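Local coordinates for cytochrome C-type biogenesis protein ccmF (Thermus thermophilus, PDB 6ZMQ), which probably binds heme and takes part in its delivery to apocytochrome c as a membrane-bound heme lyase, at residues Tyr204-Tyr216 / Phe335-Val347. Sequence-based numbering, arbitrary orientation.
Sequences YAYAVAAMATRRY and FATGLGLGLLSRV. With PTY (phosphatidylethanolamine), chain E.
Tyr204, Val208 and Met211 meet Ala336, Leu339, Gly340 and Leu343 where the C-terminal parts of two helices, 185-213 and 325-345, both predicted to span the membrane, run side by side in the same direction, the segment axes inclined by 30° and 9.2 Å apart. The contact links the cytochrome c assembly family region to the CcmF C-terminal family region. One hydrogen bond joins them: Tyr204 OH donates to Ala336 O at 2.9 Å. That carbonyl also accepts the helical bond from Gly340 N, and the two donors come from opposite faces of its plane. A chi1 of 166° swings the Tyr204 ring away from its own backbone N and across to the neighbouring helix; Phe299 stacks on it.

Val208 sets CG1 against Leu339 CG at 3.8 Å and against Leu343 CD1, while Gly340 offers bare backbone to CG2, its CA 4.1 Å away. Met211 bends at chi3, bringing CE against Gly340 O and Leu343 CB and SD 3.6 Å from Leu344 CB; Phe292 of helix 288-307 touches both Met211 and Leu344. On the lipid side, Leu339 CD1 lies 3.7 Å from C28 of a phosphatidylethanolamine chain, whose C20 lies over one face of the Phe335 ring.

At the C-terminal side, Tyr216 OH touches Val347 CG2. The guanidinium planes of Arg214 and Arg346 are 62° apart, a like-charge approach with Arg214 NH2 3.6 Å from Arg346 NH2; Met211 O lies over one face of the Arg346 group.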
loop_
_atom_site.group_PDB
_atom_site.type_symbol
_atom_site.label_atom_id
_atom_site.label_comp_id
_atom_site.label_asym_id
_atom_site.label_seq_id
_atom_site.Cartn_x
_atom_site.Cartn_y
_atom_site.Cartn_z
ATOM N N TYR A 204 2.782 16.540 -3.797
ATOM C CA TYR A 204 3.619 17.146 -2.754
ATOM C C TYR A 204 4.507 18.233 -3.325
ATOM O O TYR A 204 4.592 19.330 -2.754
ATOM C CB TYR A 204 4.503 16.085 -2.080
ATOM C CG TYR A 204 5.644 16.659 -1.233
ATOM C CD1 TYR A 204 5.395 17.136 0.051
ATOM C CD2 TYR A 204 6.969 16.701 -1.707
ATOM C CE1 TYR A 204 6.412 17.651 0.835
ATOM C CE2 TYR A 204 7.992 17.229 -0.928
ATOM C CZ TYR A 204 7.702 17.701 0.340
ATOM O OH TYR A 204 8.699 18.214 1.140
ATOM N N ALA A 205 5.115 17.943 -4.484
ATOM C CA ALA A 205 5.903 18.897 -5.252
ATOM C C ALA A 205 5.109 20.150 -5.560
ATOM O O ALA A 205 5.527 21.254 -5.173
ATOM C CB ALA A 205 6.362 18.230 -6.549
ATOM N N TYR A 206 3.886 19.960 -6.086
ATOM C CA TYR A 206 2.973 21.057 -6.392
ATOM C C TYR A 206 2.629 21.849 -5.141
ATOM O O TYR A 206 2.675 23.089 -5.162
ATOM C CB TYR A 206 1.704 20.511 -7.047
ATOM C CG TYR A 206 1.711 20.446 -8.567
ATOM C CD1 TYR A 206 2.317 19.390 -9.237
ATOM C CD2 TYR A 206 1.063 21.411 -9.324
ATOM C CE1 TYR A 206 2.303 19.305 -10.617
ATOM C CE2 TYR A 206 1.041 21.332 -10.706
ATOM C CZ TYR A 206 1.666 20.284 -11.346
ATOM O OH TYR A 206 1.650 20.209 -12.719
ATOM N N ALA A 207 2.462 21.138 -4.010
ATOM C CA ALA A 207 2.129 21.787 -2.748
ATOM C C ALA A 207 3.277 22.637 -2.242
ATOM O O ALA A 207 3.072 23.803 -1.880
ATOM C CB ALA A 207 1.765 20.752 -1.709
ATOM N N VAL A 208 4.510 22.117 -2.334
ATOM C CA VAL A 208 5.668 22.894 -1.896
ATOM C C VAL A 208 5.965 23.969 -2.925
ATOM O O VAL A 208 6.501 25.036 -2.586
ATOM C CB VAL A 208 6.820 21.910 -1.598
ATOM C CG1 VAL A 208 8.126 22.608 -1.237
ATOM C CG2 VAL A 208 6.423 21.011 -0.443
ATOM N N ALA A 209 5.478 23.775 -4.147
ATOM C CA ALA A 209 5.453 24.854 -5.107
ATOM C C ALA A 209 4.413 25.898 -4.727
ATOM O O ALA A 209 4.741 27.090 -4.667
ATOM C CB ALA A 209 5.177 24.263 -6.474
ATOM N N ALA A 210 3.196 25.445 -4.367
ATOM C CA ALA A 210 2.043 26.334 -4.216
ATOM C C ALA A 210 2.221 27.296 -3.052
ATOM O O ALA A 210 2.076 28.515 -3.224
ATOM C CB ALA A 210 0.764 25.519 -4.019
ATOM N N MET A 211 2.670 26.782 -1.902
ATOM C CA MET A 211 2.954 27.597 -0.729
ATOM C C MET A 211 4.142 28.528 -0.917
ATOM O O MET A 211 4.299 29.470 -0.130
ATOM C CB MET A 211 3.236 26.709 0.488
ATOM C CG MET A 211 2.017 26.009 1.043
ATOM S SD MET A 211 2.392 24.575 2.083
ATOM C CE MET A 211 3.871 23.882 1.327
ATOM N N ALA A 212 4.993 28.278 -1.910
ATOM C CA ALA A 212 6.011 29.258 -2.234
ATOM C C ALA A 212 5.602 30.173 -3.375
ATOM O O ALA A 212 6.163 31.267 -3.501
ATOM C CB ALA A 212 7.331 28.567 -2.563
ATOM N N THR A 213 4.647 29.759 -4.210
ATOM C CA THR A 213 4.253 30.586 -5.344
ATOM C C THR A 213 3.006 31.397 -4.989
ATOM O O THR A 213 2.583 32.273 -5.756
ATOM C CB THR A 213 4.073 29.670 -6.573
ATOM O OG1 THR A 213 5.232 28.836 -6.658
ATOM C CG2 THR A 213 4.079 30.431 -7.891
ATOM N N ARG A 214 2.447 31.126 -3.802
ATOM C CA ARG A 214 1.344 31.853 -3.165
ATOM C C ARG A 214 0.043 31.748 -3.959
ATOM O O ARG A 214 -0.831 32.612 -3.858
ATOM C CB ARG A 214 1.701 33.317 -2.863
ATOM C CG ARG A 214 2.867 33.451 -1.897
ATOM C CD ARG A 214 3.969 34.344 -2.439
ATOM N NE ARG A 214 5.201 34.176 -1.676
ATOM C CZ ARG A 214 6.414 34.461 -2.137
ATOM N NH1 ARG A 214 6.560 34.965 -3.355
ATOM N NH2 ARG A 214 7.480 34.268 -1.374
ATOM N N ARG A 215 -0.091 30.663 -4.722
ATOM C CA ARG A 215 -1.322 30.264 -5.402
ATOM C C ARG A 215 -1.792 28.970 -4.739
ATOM O O ARG A 215 -1.339 27.880 -5.103
ATOM C CB ARG A 215 -1.076 30.098 -6.901
ATOM C CG ARG A 215 -0.700 31.401 -7.587
ATOM C CD ARG A 215 -0.735 31.311 -9.110
ATOM N NE ARG A 215 0.399 32.033 -9.687
ATOM C CZ ARG A 215 1.476 31.447 -10.195
ATOM N NH1 ARG A 215 1.571 30.129 -10.186
ATOM N NH2 ARG A 215 2.462 32.175 -10.704
ATOM N N TYR A 216 -2.733 29.085 -3.793
ATOM C CA TYR A 216 -2.950 28.069 -2.768
ATOM C C TYR A 216 -4.097 27.115 -3.051
ATOM O O TYR A 216 -4.259 26.139 -2.308
ATOM C CB TYR A 216 -3.236 28.725 -1.409
ATOM C CG TYR A 216 -2.198 29.706 -0.949
ATOM C CD1 TYR A 216 -0.973 29.272 -0.462
ATOM C CD2 TYR A 216 -2.455 31.076 -0.977
ATOM C CE1 TYR A 216 -0.017 30.173 -0.042
ATOM C CE2 TYR A 216 -1.511 31.986 -0.555
ATOM C CZ TYR A 216 -0.298 31.530 -0.088
ATOM O OH TYR A 216 0.641 32.437 0.337
ATOM N N PHE A 335 13.845 16.224 6.279
ATOM C CA PHE A 335 13.867 17.299 5.290
ATOM C C PHE A 335 12.499 17.508 4.643
ATOM O O PHE A 335 12.041 18.651 4.517
ATOM C CB PHE A 335 14.944 16.986 4.240
ATOM C CG PHE A 335 15.009 17.964 3.099
ATOM C CD1 PHE A 335 15.698 19.160 3.242
ATOM C CD2 PHE A 335 14.390 17.687 1.880
ATOM C CE1 PHE A 335 15.762 20.067 2.201
ATOM C CE2 PHE A 335 14.442 18.589 0.843
ATOM C CZ PHE A 335 15.132 19.780 1.002
ATOM N N ALA A 336 11.828 16.413 4.262
ATOM C CA ALA A 336 10.542 16.488 3.561
ATOM C C ALA A 336 9.435 17.069 4.444
ATOM O O ALA A 336 8.741 18.026 4.045
ATOM C CB ALA A 336 10.151 15.103 3.045
ATOM N N THR A 337 9.238 16.476 5.639
ATOM C CA THR A 337 8.257 17.000 6.599
ATOM C C THR A 337 8.563 18.430 7.034
ATOM O O THR A 337 7.640 19.260 7.115
ATOM C CB THR A 337 8.141 16.096 7.840
ATOM O OG1 THR A 337 9.418 15.551 8.191
ATOM C CG2 THR A 337 7.082 15.022 7.686
ATOM N N GLY A 338 9.847 18.746 7.273
ATOM C CA GLY A 338 10.212 20.083 7.704
ATOM C C GLY A 338 9.985 21.124 6.630
ATOM O O GLY A 338 9.507 22.219 6.915
ATOM N N LEU A 339 10.261 20.767 5.371
ATOM C CA LEU A 339 10.087 21.700 4.261
ATOM C C LEU A 339 8.615 22.009 3.999
ATOM O O LEU A 339 8.233 23.193 3.934
ATOM C CB LEU A 339 10.757 21.126 3.013
ATOM C CG LEU A 339 10.349 21.636 1.634
ATOM C CD1 LEU A 339 10.831 23.066 1.453
ATOM C CD2 LEU A 339 10.882 20.731 0.527
ATOM N N GLY A 340 7.779 20.964 3.890
ATOM C CA GLY A 340 6.361 21.187 3.626
ATOM C C GLY A 340 5.636 21.891 4.762
ATOM O O GLY A 340 4.886 22.853 4.543
ATOM N N LEU A 341 5.891 21.468 6.003
ATOM C CA LEU A 341 5.199 22.116 7.111
ATOM C C LEU A 341 5.833 23.446 7.500
ATOM O O LEU A 341 5.148 24.282 8.088
ATOM C CB LEU A 341 5.105 21.145 8.291
ATOM C CG LEU A 341 4.384 19.827 7.946
ATOM C CD1 LEU A 341 4.075 19.026 9.190
ATOM C CD2 LEU A 341 3.076 20.064 7.171
ATOM N N GLY A 342 7.084 23.704 7.104
ATOM C CA GLY A 342 7.632 25.042 7.262
ATOM C C GLY A 342 7.008 26.041 6.307
ATOM O O GLY A 342 6.658 27.163 6.702
ATOM N N LEU A 343 6.847 25.647 5.034
ATOM C CA LEU A 343 6.175 26.557 4.110
ATOM C C LEU A 343 4.672 26.662 4.368
ATOM O O LEU A 343 4.072 27.673 3.989
ATOM C CB LEU A 343 6.431 26.168 2.654
ATOM C CG LEU A 343 7.859 26.132 2.104
ATOM C CD1 LEU A 343 7.817 25.872 0.611
ATOM C CD2 LEU A 343 8.596 27.437 2.391
ATOM N N LEU A 344 4.053 25.670 5.026
ATOM C CA LEU A 344 2.681 25.884 5.496
ATOM C C LEU A 344 2.641 26.761 6.745
ATOM O O LEU A 344 1.683 27.516 6.948
ATOM C CB LEU A 344 1.960 24.543 5.698
ATOM C CG LEU A 344 0.520 24.511 6.230
ATOM C CD1 LEU A 344 -0.410 23.800 5.293
ATOM C CD2 LEU A 344 0.524 23.795 7.554
ATOM N N SER A 345 3.676 26.686 7.584
ATOM C CA SER A 345 3.774 27.562 8.745
ATOM C C SER A 345 3.915 29.026 8.343
ATOM O O SER A 345 3.395 29.913 9.029
ATOM C CB SER A 345 4.954 27.137 9.614
ATOM O OG SER A 345 5.536 28.269 10.233
ATOM N N ARG A 346 4.601 29.304 7.229
ATOM C CA ARG A 346 4.667 30.693 6.768
ATOM C C ARG A 346 3.411 31.120 5.998
ATOM O O ARG A 346 3.312 32.273 5.562
ATOM C CB ARG A 346 5.949 30.950 5.974
ATOM C CG ARG A 346 6.133 30.303 4.621
ATOM C CD ARG A 346 7.216 31.117 3.901
ATOM N NE ARG A 346 7.503 30.710 2.529
ATOM C CZ ARG A 346 7.141 31.386 1.443
ATOM N NH1 ARG A 346 7.580 31.009 0.251
ATOM N NH2 ARG A 346 6.430 32.498 1.553
ATOM N N VAL A 347 2.466 30.206 5.766
ATOM C CA VAL A 347 1.132 30.650 5.337
ATOM C C VAL A 347 0.000 29.929 6.071
ATOM O O VAL A 347 -0.934 30.548 6.578
ATOM C CB VAL A 347 0.938 30.492 3.829
ATOM C CG1 VAL A 347 0.780 29.032 3.464
ATOM C CG2 VAL A 347 -0.285 31.280 3.398
HETATM C C1 PTY E . 27.639 8.465 7.156
HETATM C C2 PTY E . 30.546 4.986 12.694
HETATM C C3 PTY E . 29.071 5.193 12.350
HETATM O O4 PTY E . 27.558 7.662 6.015
HETATM C C5 PTY E . 26.200 7.234 8.834
HETATM C C6 PTY E . 26.332 8.493 7.956
HETATM O O7 PTY E . 25.205 8.676 7.116
HETATM C C8 PTY E . 24.716 10.002 7.009
HETATM O O10 PTY E . 25.305 10.885 7.533
HETATM C C11 PTY E . 23.426 10.336 6.232
HETATM C C12 PTY E . 23.188 11.855 6.087
HETATM C C13 PTY E . 21.704 12.219 5.862
HETATM C C14 PTY E . 21.480 13.286 4.778
HETATM C C15 PTY E . 20.145 13.091 4.042
HETATM C C16 PTY E . 19.531 14.407 3.530
HETATM C C17 PTY E . 19.344 14.363 2.004
HETATM C C18 PTY E . 18.179 15.232 1.508
HETATM C C19 PTY E . 18.189 15.318 -0.024
HETATM C C20 PTY E . 17.268 16.443 -0.516
HETATM C C21 PTY E . 17.683 16.921 -1.912
HETATM C C22 PTY E . 17.574 18.448 -2.025
HETATM C C23 PTY E . 16.134 18.873 -2.335
HETATM C C24 PTY E . 16.063 20.384 -2.589
HETATM C C25 PTY E . 14.688 20.809 -3.115
HETATM C C26 PTY E . 14.033 21.789 -2.139
HETATM C C27 PTY E . 13.247 22.860 -2.894
HETATM C C28 PTY E . 12.235 23.480 -1.935
HETATM C C29 PTY E . 11.839 24.881 -2.388
HETATM C C30 PTY E . 28.456 8.063 5.017
HETATM C C31 PTY E . 28.090 9.231 4.099
HETATM O O30 PTY E . 29.502 7.515 4.893
HETATM C C32 PTY E . 26.701 8.991 3.505
HETATM C C33 PTY E . 26.175 10.238 2.789
HETATM C C34 PTY E . 24.906 9.881 2.010
HETATM C C35 PTY E . 24.323 11.133 1.350
HETATM C C36 PTY E . 23.537 10.771 0.089
HETATM C C37 PTY E . 23.573 11.944 -0.890
HETATM C C38 PTY E . 22.152 12.441 -1.155
HETATM C C39 PTY E . 22.165 13.738 -1.966
HETATM C C40 PTY E . 21.823 14.915 -1.052
HETATM C C41 PTY E . 21.500 16.170 -1.863
HETATM C C42 PTY E . 22.767 16.999 -2.066
HETATM C C43 PTY E . 22.386 18.450 -2.348
HETATM C C44 PTY E . 22.570 18.719 -3.838
HETATM P P1 PTY E . 28.322 6.776 10.401
HETATM O O11 PTY E . 28.922 5.345 10.964
HETATM O O12 PTY E . 27.509 7.436 11.489
HETATM O O13 PTY E . 29.493 7.669 10.076
HETATM O O14 PTY E . 27.422 6.559 9.027
HETATM N N1 PTY E . 30.973 6.022 13.618
#